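Deoxyribodipyrimidine photo-lyase (Oryza sativa Japonica Group, PDB 3UMV) repairs ultraviolet-damaged DNA, using light and a bound FAD to split cyclobutane pyrimidine dimers back into separate pyrimidines. Local coordinates at residues Ser24-Ile29 with His164-His169; Asp357-Ile362 with Ser408-Ala413; Ser84-Gln89 with Glu234-Ile239. One frame throughout, in Å; residues are numbered along the deposited sequence.

Contact 1. Residues Ser24-Ile29 with His164-His169; sequences SRVRVI and HQVDAH
R27 and Q165 form the hydrogen-bonded pair of a short antiparallel ladder, in which strand 26-28 edges the otherwise parallel sheet of the Rossmann-like photolyase alpha/beta domain by lying along strand 162-166. R27 N donates to Q165 O at 2.7 Å, and Q165 N donates to R27 O at 2.8 Å; just beyond the ladder, D167 N bonds to R25 O. The same two residues, R27 and Q165, also join through their ends. Q165 OE1 lies in the guanidinium plane of R27 and accepts from both NE, at 3.0 Å, and NH2, at 2.7 Å; the first comes in the amide plane, the second from 42° above it. A bend at chi3 (83°) turns the R27 tip back onto this oxygen, while Q165 NE2 is spent on D136 O. On the face carrying V26, V28, H164 and V166, V26 CG2 meets V166 CG2, and helix 54-66 packs against them through H58. The carboxylate of D167 is held by N170 and V174 N and makes an Asx turn to H169 N, while R25 reaches V171 O and Y199 O and a water links its NH2 to D167 O. V28 CG2 sits over the H164 ring, 4.0 Å from its centroid.

Contact 2. Residues Asp357-Ile362 with Ser408-Ala413; sequences DKREHI and SGPEEA
The guanidinium of R359 lies beneath the carbonyl of S408, whose O stands 3.5 Å above the plane and toward its rim, nearest to NE at 3.6 Å. S408 O comes over the face, while NE and NH1 are engaged in other bonds: NE binds T407 O, and NH1 binds both H354 O and D357 O, the latter at 2.9 Å and only 7° out of the guanidinium plane. These bonds fix the rotation of the flat group, and the partial negative charge of S408 O probably suits the cation below it. The chain of R359 reaches there by a bend at chi2 (69°), which swings CD and the guanidinium away from an extended course. NH2 then comes obliquely to G409 CA, at 3.9 Å, and to P410 CD. G409 is the N-cap of helix 410-424 and P410 its first residue, with A413 N bonded back to G409 O; the contact thus sets the loop between helices 345-353 and 365-369 against a helix start in the helical FAD-binding part of the photolyase fold. Beside the arginine, I362 presents its CD1 to the S408 backbone, 3.7 Å from N, whereas the CB of S408 points away. Next to I362, H361 stacks on H374 and meets W406 edge-to-face.

Contact 3. Residues Ser84-Gln89 with Glu234-Ile239; sequences SARRRQ and ENVPEI
The start of helix 87-106 lies along the loop 234-239, with R87 N bonded to E234 O at 3.1 Å and the CA atoms of R88 and E238 just 4.1 Å apart. E234 O also accepts from V236 N, across the inverse gamma turn centred on N235. Three consecutive arginines then reach over the loop differently. R86 runs beside E234 and makes a salt bridge from NE to OE1, 3.2 Å long and nearly straight (172°); the oxygen lies in the guanidinium plane, but the N-H arrives from above the carboxylate plane. A water joins R86 NH2 to the same OE1, while OE2 pairs with K423. R87 lays its CB 3.3 Å from V236 O. R88, bent at chi3 (-69°), curls round V236: V236 CG1 sits over the centre of the guanidinium, 3.5 Å from R88 CZ, and R88 NE grips P237 O at 2.7 Å. NH1 binds Y424 O and NH2 binds V386 O, so the buried guanidinium is met largely by backbone carbonyls. Helix 410-424 covers V236 and R86 through K423, helix 222-231 touches R87, and E238 turns back to R95 on helix 87-106.

Contacts 1 and 3 cross along the chain, since 84-89 falls between the two segments of contact 1 and 234-239 beyond them; their centres lie 31 Å apart on opposite sides of the chain's centre. Contact 2 follows both in sequence, its centre 42 Å from that of contact 1 and 29 Å from that of contact 3. Helix 410-424 relates contacts 2 and 3: it starts in contact 2, and K423 and Y424 at its far end pack on contact 3. The side chains of D167, P410 and R88 stay about 13, 14 and 11 Å from FAD. I239's side chain lies about 7 Å from that of K390, which binds FAD, and I362's about 6 Å from that of W406, a predicted electron-transfer tryptophan.

Contact 1. Residues Ser24-Ile29 with His164-His169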
ATOM      1  N   SER A  24      16.733   1.076 -15.038  1.00 20.37           N
ATOM      2  CA  SER A  24      16.843   0.453 -13.721  1.00 20.20           C
ATOM      3  C   SER A  24      15.462   0.152 -13.143  1.00 19.53           C
ATOM      4  O   SER A  24      15.330  -0.710 -12.277  1.00 19.22           O
ATOM      5  CB  SER A  24      17.687   1.297 -12.761  1.00 23.04           C
ATOM      6  OG  SER A  24      19.042   1.340 -13.191  1.00 29.97           O
ATOM      7  N   ARG A  25      14.427   0.829 -13.643  1.00 19.09           N
ATOM      8  CA  ARG A  25      13.057   0.552 -13.194  1.00 17.29           C
ATOM      9  C   ARG A  25      12.463  -0.700 -13.848  1.00 17.76           C
ATOM     10  O   ARG A  25      11.420  -1.174 -13.419  1.00 17.82           O
ATOM     11  CB  ARG A  25      12.106   1.722 -13.487  1.00 23.67           C
ATOM     12  CG  ARG A  25      12.519   3.083 -12.956  1.00 26.94           C
ATOM     13  CD  ARG A  25      11.312   4.006 -12.973  1.00 25.54           C
ATOM     14  NE  ARG A  25      11.663   5.424 -12.953  1.00 29.82           N
ATOM     15  CZ  ARG A  25      11.706   6.160 -11.843  1.00 26.86           C
ATOM     16  NH1 ARG A  25      12.024   7.463 -11.896  1.00 20.99           N
ATOM     17  NH2 ARG A  25      11.430   5.586 -10.682  1.00 19.09           N
ATOM     18  N   VAL A  26      13.128  -1.218 -14.881  1.00 16.58           N
ATOM     19  CA  VAL A  26      12.604  -2.311 -15.701  1.00 19.45           C
ATOM     20  C   VAL A  26      13.371  -3.616 -15.506  1.00 19.87           C
ATOM     21  O   VAL A  26      14.579  -3.671 -15.685  1.00 23.36           O
ATOM     22  CB  VAL A  26      12.620  -1.933 -17.200  1.00 23.18           C
ATOM     23  CG1 VAL A  26      12.108  -3.088 -18.056  1.00 24.14           C
ATOM     24  CG2 VAL A  26      11.785  -0.680 -17.430  1.00 21.63           C
ATOM     25  N   ARG A  27      12.659  -4.660 -15.108  1.00 19.59           N
ATOM     26  CA  ARG A  27      13.266  -5.968 -14.930  1.00 21.56           C
ATOM     27  C   ARG A  27      12.707  -6.873 -16.019  1.00 19.68           C
ATOM     28  O   ARG A  27      11.509  -7.138 -16.056  1.00 24.29           O
ATOM     29  CB  ARG A  27      12.956  -6.507 -13.527  1.00 22.93           C
ATOM     30  CG  ARG A  27      13.373  -7.949 -13.303  1.00 28.11           C
ATOM     31  CD  ARG A  27      13.243  -8.361 -11.837  1.00 32.54           C
ATOM     32  NE  ARG A  27      11.882  -8.761 -11.486  1.00 32.07           N
ATOM     33  CZ  ARG A  27      11.452 -10.022 -11.481  1.00 35.32           C
ATOM     34  NH1 ARG A  27      12.279 -11.005 -11.809  1.00 35.83           N
ATOM     35  NH2 ARG A  27      10.196 -10.303 -11.146  1.00 37.80           N
ATOM     36  N   VAL A  28      13.573  -7.312 -16.922  1.00 20.50           N
ATOM     37  CA  VAL A  28      13.167  -8.219 -17.983  1.00 20.93           C
ATOM     38  C   VAL A  28      13.174  -9.642 -17.430  1.00 20.40           C
ATOM     39  O   VAL A  28      14.226 -10.217 -17.188  1.00 28.06           O
ATOM     40  CB  VAL A  28      14.090  -8.108 -19.202  1.00 21.38           C
ATOM     41  CG1 VAL A  28      13.711  -9.145 -20.242  1.00 22.17           C
ATOM     42  CG2 VAL A  28      14.024  -6.695 -19.786  1.00 21.72           C
ATOM     43  N   ILE A  29      11.982 -10.185 -17.202  1.00 23.30           N
ATOM     44  CA  ILE A  29      11.830 -11.511 -16.604  1.00 24.50           C
ATOM     45  C   ILE A  29      12.064 -12.581 -17.653  1.00 25.97           C
ATOM     46  O   ILE A  29      12.674 -13.609 -17.392  1.00 30.97           O
ATOM     47  CB  ILE A  29      10.417 -11.699 -16.013  1.00 25.73           C
ATOM     48  CG1 ILE A  29      10.204 -10.730 -14.853  1.00 23.26           C
ATOM     49  CG2 ILE A  29      10.218 -13.137 -15.543  1.00 29.22           C
ATOM     50  CD1 ILE A  29       8.862 -10.872 -14.170  1.00 25.54           C
ATOM     51  N   HIS A 164       8.006  -8.276 -18.910  1.00 19.53           N
ATOM     52  CA  HIS A 164       8.800  -7.271 -18.210  1.00 17.01           C
ATOM     53  C   HIS A 164       8.052  -6.877 -16.950  1.00 16.40           C
ATOM     54  O   HIS A 164       6.819  -6.827 -16.953  1.00 15.71           O
ATOM     55  CB  HIS A 164       8.972  -5.995 -19.039  1.00 16.63           C
ATOM     56  CG  HIS A 164       9.751  -6.179 -20.307  1.00 19.51           C
ATOM     57  ND1 HIS A 164      10.108  -5.119 -21.110  1.00 20.14           N
ATOM     58  CD2 HIS A 164      10.241  -7.289 -20.912  1.00 19.83           C
ATOM     59  CE1 HIS A 164      10.782  -5.562 -22.158  1.00 19.51           C
ATOM     60  NE2 HIS A 164      10.867  -6.878 -22.068  1.00 19.19           N
ATOM     61  N   GLN A 165       8.791  -6.607 -15.882  1.00 15.67           N
ATOM     62  CA  GLN A 165       8.197  -6.022 -14.676  1.00 16.49           C
ATOM     63  C   GLN A 165       8.798  -4.650 -14.410  1.00 18.61           C
ATOM     64  O   GLN A 165      10.006  -4.454 -14.497  1.00 19.50           O
ATOM     65  CB  GLN A 165       8.447  -6.910 -13.467  1.00 17.02           C
ATOM     66  CG  GLN A 165       7.895  -6.332 -12.166  1.00 16.06           C
ATOM     67  CD  GLN A 165       8.050  -7.300 -11.027  1.00 19.16           C
ATOM     68  OE1 GLN A 165       9.131  -7.836 -10.799  1.00 21.71           O
ATOM     69  NE2 GLN A 165       6.970  -7.537 -10.311  1.00 17.78           N
ATOM     70  N   VAL A 166       7.948  -3.693 -14.073  1.00 19.25           N
ATOM     71  CA  VAL A 166       8.398  -2.335 -13.853  1.00 13.67           C
ATOM     72  C   VAL A 166       8.010  -1.942 -12.435  1.00 13.84           C
ATOM     73  O   VAL A 166       6.873  -2.162 -12.029  1.00 16.57           O
ATOM     74  CB  VAL A 166       7.736  -1.369 -14.869  1.00 13.17           C
ATOM     75  CG1 VAL A 166       8.139   0.083 -14.566  1.00 14.44           C
ATOM     76  CG2 VAL A 166       8.133  -1.742 -16.291  1.00 16.16           C
ATOM     77  N   ASP A 167       8.955  -1.408 -11.663  1.00 11.24           N
ATOM     78  CA  ASP A 167       8.580  -0.813 -10.388  1.00 11.38           C
ATOM     79  C   ASP A 167       7.974   0.553 -10.653  1.00 13.56           C
ATOM     80  O   ASP A 167       8.686   1.525 -10.958  1.00 16.94           O
ATOM     81  CB  ASP A 167       9.776  -0.707  -9.445  1.00 11.40           C
ATOM     82  CG  ASP A 167       9.373  -0.272  -8.038  1.00 16.64           C
ATOM     83  OD1 ASP A 167       8.269   0.271  -7.858  1.00 16.20           O
ATOM     84  OD2 ASP A 167      10.187  -0.460  -7.114  1.00 13.26           O
ATOM     85  N   ALA A 168       6.649   0.610 -10.557  1.00 13.95           N
ATOM     86  CA  ALA A 168       5.900   1.839 -10.770  1.00 11.66           C
ATOM     87  C   ALA A 168       5.499   2.485  -9.450  1.00 16.18           C
ATOM     88  O   ALA A 168       4.913   3.566  -9.444  1.00 16.10           O
ATOM     89  CB  ALA A 168       4.643   1.561 -11.610  1.00 14.10           C
ATOM     90  N   HIS A 169       5.793   1.824  -8.339  1.00 13.44           N
ATOM     91  CA  HIS A 169       5.302   2.287  -7.036  1.00 13.95           C
ATOM     92  C   HIS A 169       6.346   3.082  -6.250  1.00 12.42           C
ATOM     93  O   HIS A 169       6.013   3.994  -5.493  1.00 17.24           O
ATOM     94  CB  HIS A 169       4.849   1.096  -6.193  1.00 15.75           C
ATOM     95  CG  HIS A 169       3.710   1.407  -5.273  1.00 13.67           C
ATOM     96  ND1 HIS A 169       2.403   1.505  -5.711  1.00 13.75           N
ATOM     97  CD2 HIS A 169       3.679   1.620  -3.939  1.00 12.67           C
ATOM     98  CE1 HIS A 169       1.616   1.772  -4.681  1.00 14.44           C
ATOM     99  NE2 HIS A 169       2.367   1.844  -3.594  1.00 19.02           N
TER
HETATM  100  O   HOH W   1      10.627   3.006  -9.896  1.00 24.10           O

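Contact 2. Residues Asp357-Ile362 with Ser408-Ala413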
ATOM      1  N   ASP A 357       7.575 -14.265  31.161  1.00 23.77           N
ATOM      2  CA  ASP A 357       7.048 -13.217  32.020  1.00 18.84           C
ATOM      3  C   ASP A 357       5.521 -13.253  32.001  1.00 23.88           C
ATOM      4  O   ASP A 357       4.910 -13.315  30.940  1.00 24.33           O
ATOM      5  CB  ASP A 357       7.528 -11.843  31.562  1.00 18.50           C
ATOM      6  CG  ASP A 357       9.041 -11.716  31.569  1.00 25.32           C
ATOM      7  OD1 ASP A 357       9.732 -12.667  31.997  1.00 30.40           O
ATOM      8  OD2 ASP A 357       9.543 -10.654  31.144  1.00 23.51           O
ATOM      9  N   LYS A 358       4.899 -13.222  33.174  1.00 23.33           N
ATOM     10  CA  LYS A 358       3.445 -13.177  33.213  1.00 24.63           C
ATOM     11  C   LYS A 358       2.985 -11.793  32.758  1.00 25.02           C
ATOM     12  O   LYS A 358       3.509 -10.763  33.199  1.00 25.71           O
ATOM     13  CB  LYS A 358       2.914 -13.538  34.607  1.00 32.87           C
ATOM     14  CG  LYS A 358       2.244 -12.398  35.345  1.00 42.79           C
ATOM     15  CD  LYS A 358       1.717 -12.858  36.704  1.00 51.08           C
ATOM     16  CE  LYS A 358       0.440 -13.681  36.564  1.00 54.95           C
ATOM     17  NZ  LYS A 358      -0.694 -12.849  36.069  1.00 56.37           N
ATOM     18  N   ARG A 359       2.054 -11.775  31.812  1.00 21.94           N
ATOM     19  CA  ARG A 359       1.497 -10.521  31.332  1.00 20.30           C
ATOM     20  C   ARG A 359       0.487 -10.025  32.368  1.00 25.70           C
ATOM     21  O   ARG A 359      -0.179 -10.832  33.016  1.00 23.79           O
ATOM     22  CB  ARG A 359       0.809 -10.724  29.974  1.00 16.94           C
ATOM     23  CG  ARG A 359       1.732 -10.739  28.742  1.00 16.12           C
ATOM     24  CD  ARG A 359       2.651 -11.972  28.644  1.00 18.76           C
ATOM     25  NE  ARG A 359       3.390 -11.908  27.372  1.00 17.55           N
ATOM     26  CZ  ARG A 359       4.693 -12.137  27.212  1.00 17.17           C
ATOM     27  NH1 ARG A 359       5.455 -12.500  28.229  1.00 20.68           N
ATOM     28  NH2 ARG A 359       5.237 -12.008  26.007  1.00 15.86           N
ATOM     29  N   GLU A 360       0.380  -8.711  32.529  1.00 25.91           N
ATOM     30  CA  GLU A 360      -0.529  -8.137  33.520  1.00 36.10           C
ATOM     31  C   GLU A 360      -1.987  -8.340  33.115  1.00 32.24           C
ATOM     32  O   GLU A 360      -2.864  -8.539  33.958  1.00 34.14           O
ATOM     33  CB  GLU A 360      -0.225  -6.649  33.713  1.00 48.42           C
ATOM     34  CG  GLU A 360      -0.287  -5.839  32.423  1.00 60.49           C
ATOM     35  CD  GLU A 360       0.032  -4.365  32.626  1.00 69.92           C
ATOM     36  OE1 GLU A 360       0.535  -4.006  33.713  1.00 71.76           O
ATOM     37  OE2 GLU A 360      -0.224  -3.568  31.692  1.00 72.64           O
ATOM     38  N   HIS A 361      -2.241  -8.277  31.815  1.00 22.67           N
ATOM     39  CA  HIS A 361      -3.552  -8.584  31.260  1.00 21.86           C
ATOM     40  C   HIS A 361      -3.396  -9.511  30.063  1.00 23.41           C
ATOM     41  O   HIS A 361      -2.390  -9.464  29.364  1.00 25.73           O
ATOM     42  CB  HIS A 361      -4.261  -7.314  30.789  1.00 25.91           C
ATOM     43  CG  HIS A 361      -4.430  -6.283  31.855  1.00 29.30           C
ATOM     44  ND1 HIS A 361      -5.544  -6.232  32.665  1.00 32.49           N
ATOM     45  CD2 HIS A 361      -3.630  -5.264  32.246  1.00 28.40           C
ATOM     46  CE1 HIS A 361      -5.421  -5.226  33.512  1.00 33.37           C
ATOM     47  NE2 HIS A 361      -4.267  -4.625  33.284  1.00 33.52           N
ATOM     48  N   ILE A 362      -4.401 -10.354  29.837  1.00 23.07           N
ATOM     49  CA  ILE A 362      -4.468 -11.175  28.636  1.00 18.15           C
ATOM     50  C   ILE A 362      -5.854 -10.955  28.034  1.00 20.17           C
ATOM     51  O   ILE A 362      -6.865 -11.204  28.698  1.00 22.78           O
ATOM     52  CB  ILE A 362      -4.234 -12.681  28.946  1.00 21.45           C
ATOM     53  CG1 ILE A 362      -2.802 -12.941  29.432  1.00 19.27           C
ATOM     54  CG2 ILE A 362      -4.464 -13.532  27.719  1.00 20.26           C
ATOM     55  CD1 ILE A 362      -1.755 -12.841  28.325  1.00 19.14           C
ATOM     56  N   SER A 408      -0.436 -13.633  24.917  1.00 20.74           N
ATOM     57  CA  SER A 408       0.414 -14.673  25.492  1.00 23.43           C
ATOM     58  C   SER A 408       1.868 -14.664  24.996  1.00 22.62           C
ATOM     59  O   SER A 408       2.777 -15.065  25.727  1.00 27.81           O
ATOM     60  CB  SER A 408      -0.217 -16.061  25.297  1.00 26.94           C
ATOM     61  OG  SER A 408      -0.354 -16.363  23.917  1.00 29.75           O
ATOM     62  N   GLY A 409       2.092 -14.207  23.766  1.00 16.81           N
ATOM     63  CA  GLY A 409       3.438 -14.098  23.234  1.00 19.19           C
ATOM     64  C   GLY A 409       3.454 -13.257  21.975  1.00 16.51           C
ATOM     65  O   GLY A 409       2.394 -12.950  21.419  1.00 20.35           O
ATOM     66  N   PRO A 410       4.654 -12.871  21.523  1.00 19.08           N
ATOM     67  CA  PRO A 410       4.830 -11.975  20.376  1.00 19.81           C
ATOM     68  C   PRO A 410       4.269 -12.521  19.073  1.00 16.88           C
ATOM     69  O   PRO A 410       3.752 -11.736  18.284  1.00 14.98           O
ATOM     70  CB  PRO A 410       6.356 -11.805  20.282  1.00 24.29           C
ATOM     71  CG  PRO A 410       6.921 -12.951  21.030  1.00 21.86           C
ATOM     72  CD  PRO A 410       5.938 -13.234  22.136  1.00 18.23           C
ATOM     73  N   GLU A 411       4.368 -13.828  18.819  1.00 14.91           N
ATOM     74  CA  GLU A 411       3.803 -14.345  17.569  1.00 17.83           C
ATOM     75  C   GLU A 411       2.270 -14.196  17.521  1.00 14.29           C
ATOM     76  O   GLU A 411       1.716 -13.784  16.496  1.00 16.23           O
ATOM     77  CB  GLU A 411       4.262 -15.786  17.297  1.00 15.57           C
ATOM     78  CG  GLU A 411       3.721 -16.416  15.985  1.00 22.54           C
ATOM     79  CD  GLU A 411       4.374 -15.886  14.704  1.00 32.79           C
ATOM     80  OE1 GLU A 411       3.929 -16.273  13.601  1.00 42.80           O
ATOM     81  OE2 GLU A 411       5.320 -15.088  14.779  1.00 22.85           O
ATOM     82  N   GLU A 412       1.595 -14.516  18.625  1.00 16.65           N
ATOM     83  CA  GLU A 412       0.152 -14.297  18.727  1.00 16.92           C
ATOM     84  C   GLU A 412      -0.202 -12.810  18.615  1.00 13.66           C
ATOM     85  O   GLU A 412      -1.186 -12.451  17.971  1.00 15.70           O
ATOM     86  CB  GLU A 412      -0.402 -14.854  20.045  1.00 20.78           C
ATOM     87  CG  GLU A 412      -1.895 -14.595  20.239  1.00 30.75           C
ATOM     88  CD  GLU A 412      -2.762 -15.450  19.337  1.00 43.87           C
ATOM     89  OE1 GLU A 412      -2.234 -16.434  18.773  1.00 51.07           O
ATOM     90  OE2 GLU A 412      -3.971 -15.144  19.198  1.00 47.85           O
ATOM     91  N   ALA A 413       0.599 -11.955  19.244  1.00 15.12           N
ATOM     92  CA  ALA A 413       0.388 -10.508  19.149  1.00 13.10           C
ATOM     93  C   ALA A 413       0.495 -10.034  17.696  1.00 11.35           C
ATOM     94  O   ALA A 413      -0.366  -9.299  17.201  1.00 13.15           O
ATOM     95  CB  ALA A 413       1.400  -9.761  20.017  1.00 12.72           C
TER

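Contact 3. Residues Ser84-Gln89 with Glu234-Ile239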
ATOM      1  N   SER A  84      -7.733 -11.459   1.816  1.00 22.25           N
ATOM      2  CA  SER A  84      -9.006 -11.368   2.530  1.00 25.33           C
ATOM      3  C   SER A  84      -9.600  -9.954   2.587  1.00 22.75           C
ATOM      4  O   SER A  84     -10.181  -9.560   3.601  1.00 21.48           O
ATOM      5  CB  SER A  84      -8.877 -11.951   3.942  1.00 29.82           C
ATOM      6  OG  SER A  84      -8.391 -13.282   3.897  1.00 36.02           O
ATOM      7  N   ALA A  85      -9.470  -9.206   1.494  1.00 18.75           N
ATOM      8  CA  ALA A  85     -10.153  -7.928   1.375  1.00 17.85           C
ATOM      9  C   ALA A  85     -11.621  -8.082   1.771  1.00 14.08           C
ATOM     10  O   ALA A  85     -12.261  -9.093   1.458  1.00 18.51           O
ATOM     11  CB  ALA A  85     -10.040  -7.400  -0.047  1.00 17.48           C
ATOM     12  N   ARG A  86     -12.129  -7.077   2.474  1.00 16.94           N
ATOM     13  CA  ARG A  86     -13.510  -7.046   2.936  1.00 18.06           C
ATOM     14  C   ARG A  86     -14.261  -6.008   2.112  1.00 19.92           C
ATOM     15  O   ARG A  86     -13.672  -5.341   1.265  1.00 20.74           O
ATOM     16  CB  ARG A  86     -13.581  -6.663   4.418  1.00 19.26           C
ATOM     17  CG  ARG A  86     -12.654  -7.428   5.365  1.00 25.24           C
ATOM     18  CD  ARG A  86     -12.767  -8.922   5.193  1.00 22.52           C
ATOM     19  NE  ARG A  86     -12.452  -9.657   6.423  1.00 26.22           N
ATOM     20  CZ  ARG A  86     -11.226  -9.808   6.927  1.00 26.46           C
ATOM     21  NH1 ARG A  86     -10.183  -9.258   6.329  1.00 24.26           N
ATOM     22  NH2 ARG A  86     -11.041 -10.508   8.040  1.00 25.65           N
ATOM     23  N   ARG A  87     -15.555  -5.857   2.378  1.00 19.18           N
ATOM     24  CA  ARG A  87     -16.380  -4.899   1.644  1.00 20.44           C
ATOM     25  C   ARG A  87     -15.717  -3.535   1.539  1.00 16.10           C
ATOM     26  O   ARG A  87     -15.679  -2.943   0.461  1.00 16.65           O
ATOM     27  CB  ARG A  87     -17.747  -4.739   2.314  1.00 22.04           C
ATOM     28  CG  ARG A  87     -18.520  -3.531   1.832  1.00 24.78           C
ATOM     29  CD  ARG A  87     -19.927  -3.474   2.447  1.00 20.58           C
ATOM     30  NE  ARG A  87     -20.738  -4.628   2.084  1.00 26.09           N
ATOM     31  CZ  ARG A  87     -21.547  -4.663   1.023  1.00 32.03           C
ATOM     32  NH1 ARG A  87     -21.643  -3.605   0.225  1.00 36.25           N
ATOM     33  NH2 ARG A  87     -22.250  -5.752   0.752  1.00 33.99           N
ATOM     34  N   ARG A  88     -15.225  -3.041   2.673  1.00 15.58           N
ATOM     35  CA  ARG A  88     -14.564  -1.741   2.771  1.00 20.09           C
ATOM     36  C   ARG A  88     -13.479  -1.549   1.729  1.00 20.51           C
ATOM     37  O   ARG A  88     -13.426  -0.514   1.069  1.00 21.53           O
ATOM     38  CB  ARG A  88     -13.950  -1.561   4.165  1.00 17.27           C
ATOM     39  CG  ARG A  88     -13.093  -0.297   4.327  1.00 19.44           C
ATOM     40  CD  ARG A  88     -12.754  -0.022   5.799  1.00 14.98           C
ATOM     41  NE  ARG A  88     -13.945   0.367   6.551  1.00 16.55           N
ATOM     42  CZ  ARG A  88     -14.027   0.426   7.876  1.00 15.92           C
ATOM     43  NH1 ARG A  88     -12.991   0.129   8.636  1.00 16.25           N
ATOM     44  NH2 ARG A  88     -15.166   0.792   8.443  1.00 16.45           N
ATOM     45  N   GLN A  89     -12.595  -2.530   1.606  1.00 20.59           N
ATOM     46  CA  GLN A  89     -11.475  -2.415   0.677  1.00 17.37           C
ATOM     47  C   GLN A  89     -11.860  -2.728  -0.760  1.00 16.60           C
ATOM     48  O   GLN A  89     -11.351  -2.095  -1.699  1.00 16.64           O
ATOM     49  CB  GLN A  89     -10.308  -3.301   1.114  1.00 15.57           C
ATOM     50  CG  GLN A  89      -9.716  -2.923   2.478  1.00 14.08           C
ATOM     51  CD  GLN A  89     -10.500  -3.510   3.646  1.00 17.50           C
ATOM     52  OE1 GLN A  89     -11.412  -4.338   3.459  1.00 15.49           O
ATOM     53  NE2 GLN A  89     -10.160  -3.079   4.862  1.00 15.35           N
ATOM     54  N   GLU A 234     -16.865 -10.005   3.814  1.00 23.88           N
ATOM     55  CA  GLU A 234     -17.363  -9.656   5.123  1.00 20.16           C
ATOM     56  C   GLU A 234     -17.797  -8.194   5.141  1.00 18.84           C
ATOM     57  O   GLU A 234     -17.184  -7.335   4.503  1.00 19.43           O
ATOM     58  CB  GLU A 234     -16.311  -9.940   6.190  1.00 29.67           C
ATOM     59  CG  GLU A 234     -16.897 -10.238   7.542  1.00 38.86           C
ATOM     60  CD  GLU A 234     -15.834 -10.410   8.608  1.00 44.15           C
ATOM     61  OE1 GLU A 234     -14.734 -10.908   8.274  1.00 38.86           O
ATOM     62  OE2 GLU A 234     -16.105 -10.042   9.776  1.00 49.19           O
ATOM     63  N   ASN A 235     -18.860  -7.913   5.880  1.00 23.77           N
ATOM     64  CA  ASN A 235     -19.467  -6.589   5.842  1.00 26.80           C
ATOM     65  C   ASN A 235     -18.808  -5.515   6.713  1.00 26.38           C
ATOM     66  O   ASN A 235     -19.462  -4.936   7.579  1.00 29.65           O
ATOM     67  CB  ASN A 235     -20.966  -6.699   6.160  1.00 29.62           C
ATOM     68  CG  ASN A 235     -21.697  -5.384   5.991  1.00 33.64           C
ATOM     69  OD1 ASN A 235     -21.183  -4.448   5.378  1.00 33.60           O
ATOM     70  ND2 ASN A 235     -22.905  -5.307   6.533  1.00 41.42           N
ATOM     71  N   VAL A 236     -17.519  -5.242   6.484  1.00 15.76           N
ATOM     72  CA  VAL A 236     -16.894  -4.051   7.028  1.00 17.76           C
ATOM     73  C   VAL A 236     -17.267  -2.889   6.108  1.00 22.22           C
ATOM     74  O   VAL A 236     -16.938  -2.907   4.923  1.00 22.49           O
ATOM     75  CB  VAL A 236     -15.353  -4.211   7.081  1.00 16.89           C
ATOM     76  CG1 VAL A 236     -14.721  -2.975   7.671  1.00 17.88           C
ATOM     77  CG2 VAL A 236     -14.978  -5.441   7.882  1.00 16.06           C
ATOM     78  N   PRO A 237     -17.975  -1.883   6.640  1.00 22.52           N
ATOM     79  CA  PRO A 237     -18.596  -0.859   5.791  1.00 23.89           C
ATOM     80  C   PRO A 237     -17.597   0.010   5.040  1.00 20.76           C
ATOM     81  O   PRO A 237     -16.500   0.294   5.541  1.00 23.32           O
ATOM     82  CB  PRO A 237     -19.361   0.014   6.790  1.00 22.98           C
ATOM     83  CG  PRO A 237     -19.476  -0.799   8.020  1.00 24.21           C
ATOM     84  CD  PRO A 237     -18.261  -1.662   8.064  1.00 22.67           C
ATOM     85  N   GLU A 238     -17.987   0.430   3.843  1.00 20.47           N
ATOM     86  CA  GLU A 238     -17.179   1.344   3.051  1.00 21.84           C
ATOM     87  C   GLU A 238     -16.984   2.655   3.812  1.00 25.62           C
ATOM     88  O   GLU A 238     -17.858   3.068   4.571  1.00 22.49           O
ATOM     89  CB  GLU A 238     -17.851   1.625   1.703  1.00 24.11           C
ATOM     90  CG  GLU A 238     -17.688   0.504   0.687  1.00 23.06           C
ATOM     91  CD  GLU A 238     -18.319   0.832  -0.653  1.00 26.12           C
ATOM     92  OE1 GLU A 238     -19.406   0.302  -0.941  1.00 29.54           O
ATOM     93  OE2 GLU A 238     -17.730   1.618  -1.425  1.00 27.43           O
ATOM     94  N   ILE A 239     -15.839   3.303   3.619  1.00 25.18           N
ATOM     95  CA  ILE A 239     -15.631   4.618   4.212  1.00 28.46           C
ATOM     96  C   ILE A 239     -16.417   5.667   3.428  1.00 28.00           C
ATOM     97  O   ILE A 239     -16.647   5.518   2.225  1.00 27.62           O
ATOM     98  CB  ILE A 239     -14.141   5.028   4.276  1.00 29.32           C
ATOM     99  CG1 ILE A 239     -13.557   5.168   2.875  1.00 32.46           C
ATOM    100  CG2 ILE A 239     -13.329   4.039   5.117  1.00 23.70           C
ATOM    101  CD1 ILE A 239     -12.101   5.550   2.877  1.00 34.24           C
TER
HETATM  102  O   HOH W   2     -14.343 -10.996   3.388  1.00 39.30           O
HETATM  103  O   HOH W   3     -12.844 -11.568  10.249  1.00 37.14           O
HETATM  104  O   HOH W   4     -21.264  -0.810   0.285  1.00 34.27           O
HETATM  105  O   HOH W   5     -14.383   2.009   1.285  1.00 22.96           O
HETATM  106  O   HOH W   6     -16.958   2.946   7.066  1.00 36.03           O